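Local coordinates for protein 2-hydroxy-3-oxopropionate reductase (Polaromonas sp. JS666, PDB 4DLL) that probably catalyses the NAD(P)H-dependent reduction of 2-hydroxy-3-oxopropionate (tartronate semialdehyde) to glycerate, at residues G117-D122 and G142-D147. Sequence-based numbering, arbitrary orientation.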
loop_
_atom_site.group_PDB
_atom_site.type_symbol
_atom_site.label_atom_id
_atom_site.label_comp_id
_atom_site.label_asym_id
_atom_site.label_seq_id
_atom_site.Cartn_x
_atom_site.Cartn_y
_atom_site.Cartn_z
ATOM N N GLY A 117 16.168 -24.179 29.599
ATOM C CA GLY A 117 16.100 -24.497 28.151
ATOM C C GLY A 117 14.820 -24.058 27.417
ATOM O O GLY A 117 14.739 -24.141 26.207
ATOM N N SER A 118 13.818 -23.597 28.141
ATOM C CA SER A 118 12.556 -23.296 27.524
ATOM C C SER A 118 12.678 -21.945 26.794
ATOM O O SER A 118 13.576 -21.145 27.086
ATOM C CB SER A 118 11.441 -23.251 28.597
ATOM O OG SER A 118 11.706 -22.216 29.551
ATOM N N LEU A 119 11.729 -21.669 25.922
ATOM C CA LEU A 119 11.714 -20.441 25.150
ATOM C C LEU A 119 10.405 -19.691 25.386
ATOM O O LEU A 119 9.359 -20.314 25.477
ATOM C CB LEU A 119 11.803 -20.756 23.641
ATOM C CG LEU A 119 13.177 -20.602 22.983
ATOM C CD1 LEU A 119 14.094 -21.808 23.356
ATOM C CD2 LEU A 119 13.088 -20.408 21.478
ATOM N N PHE A 120 10.495 -18.361 25.430
ATOM C CA PHE A 120 9.358 -17.501 25.538
ATOM C C PHE A 120 9.225 -16.681 24.262
ATOM O O PHE A 120 10.132 -15.990 23.902
ATOM C CB PHE A 120 9.505 -16.601 26.749
ATOM C CG PHE A 120 8.373 -15.625 26.952
ATOM C CD1 PHE A 120 8.429 -14.352 26.387
ATOM C CD2 PHE A 120 7.314 -15.934 27.782
ATOM C CE1 PHE A 120 7.414 -13.385 26.590
ATOM C CE2 PHE A 120 6.274 -14.996 28.008
ATOM C CZ PHE A 120 6.329 -13.708 27.400
ATOM N N LEU A 121 8.080 -16.802 23.595
ATOM C CA LEU A 121 7.774 -16.124 22.337
ATOM C C LEU A 121 6.790 -15.039 22.658
ATOM O O LEU A 121 5.656 -15.349 23.037
ATOM C CB LEU A 121 7.149 -17.105 21.328
ATOM C CG LEU A 121 8.087 -17.701 20.260
ATOM C CD1 LEU A 121 9.379 -18.213 20.810
ATOM C CD2 LEU A 121 7.424 -18.787 19.446
ATOM N N ASP A 122 7.208 -13.780 22.527
ATOM C CA ASP A 122 6.272 -12.681 22.683
ATOM C C ASP A 122 5.727 -12.186 21.360
ATOM O O ASP A 122 6.454 -11.654 20.525
ATOM C CB ASP A 122 6.807 -11.526 23.534
ATOM C CG ASP A 122 5.653 -10.700 24.136
ATOM O OD1 ASP A 122 4.522 -10.738 23.547
ATOM O OD2 ASP A 122 5.843 -10.056 25.210
ATOM N N GLY A 142 17.977 -17.944 32.778
ATOM C CA GLY A 142 18.215 -19.122 31.899
ATOM C C GLY A 142 17.121 -19.369 30.842
ATOM O O GLY A 142 17.003 -20.454 30.248
ATOM N N ILE A 143 16.303 -18.360 30.597
ATOM C CA ILE A 143 15.184 -18.517 29.645
ATOM C C ILE A 143 15.368 -17.562 28.481
ATOM O O ILE A 143 15.526 -16.337 28.671
ATOM C CB ILE A 143 13.798 -18.202 30.275
ATOM C CG1 ILE A 143 13.556 -18.960 31.585
ATOM C CG2 ILE A 143 12.685 -18.467 29.292
ATOM C CD1 ILE A 143 12.638 -18.161 32.481
ATOM N N ALA A 144 15.340 -18.165 27.294
ATOM C CA ALA A 144 15.401 -17.494 26.009
ATOM C C ALA A 144 14.124 -16.716 25.713
ATOM O O ALA A 144 13.068 -17.028 26.193
ATOM C CB ALA A 144 15.702 -18.566 24.825
ATOM N N HIS A 145 14.245 -15.722 24.865
ATOM C CA HIS A 145 13.175 -14.821 24.518
ATOM C C HIS A 145 13.383 -14.513 23.046
ATOM O O HIS A 145 14.502 -14.255 22.622
ATOM C CB HIS A 145 13.372 -13.545 25.304
ATOM C CG HIS A 145 12.250 -12.555 25.189
ATOM N ND1 HIS A 145 12.166 -11.648 24.155
ATOM C CD2 HIS A 145 11.226 -12.268 26.030
ATOM C CE1 HIS A 145 11.096 -10.889 24.328
ATOM N NE2 HIS A 145 10.509 -11.250 25.449
ATOM N N LEU A 146 12.312 -14.588 22.262
ATOM C CA LEU A 146 12.284 -13.957 20.949
ATOM C C LEU A 146 11.076 -13.094 20.945
ATOM O O LEU A 146 10.130 -13.395 21.666
ATOM C CB LEU A 146 12.033 -14.968 19.853
ATOM C CG LEU A 146 13.205 -15.776 19.464
ATOM C CD1 LEU A 146 13.233 -16.770 20.520
ATOM C CD2 LEU A 146 12.733 -16.385 18.167
ATOM N N ASP A 147 11.063 -12.093 20.077
ATOM C CA ASP A 147 9.893 -11.243 19.991
ATOM C C ASP A 147 9.444 -11.499 18.576
ATOM O O ASP A 147 10.225 -11.281 17.635
ATOM C CB ASP A 147 10.173 -9.733 20.326
ATOM C CG ASP A 147 11.388 -9.157 19.600
ATOM O OD1 ASP A 147 12.545 -9.624 19.827
ATOM O OD2 ASP A 147 11.202 -8.200 18.823
#
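In the Rossmann-type domain, which probably binds the nicotinamide cofactor, L119-D122 and A144-D147 are neighbouring parallel strands of a beta-alpha-beta unit, joined through helix 128-140. Backbone bonds zip them together: F120 N gives its hydrogen to A144 O (3.0 Å), L146 N reaches F120 O at 3.1 Å, and D122 N meets L146 O at 3.1 Å in a nearly straight bond (172°). A144 N to S118 O is a weak start to this ladder. On one face, aliphatic side chains pack against helix 170-183, where L119, L121 and L146 touch S176. A144, with only a methyl group, takes L119 CG against its CB at 3.7 Å, while L146 CD1 touches CD2 of L119 and CD1 of L121. The other face carries F120 and H145, side by side, both with CG anti to the backbone N (chi1 179° and -173°), which points the two side chains the same way; these flat rings fill the space before helix 128-140, both touching its L138. Their planes barely overlap. H145 NE2 is buried without a hydrogen-bond partner in the model. D147 turns its carboxylate from the pair to the backbone N-H groups of G193 and Q196. The rings come closest at F120 CD1 and H145 CD2, 3.5 Å apart.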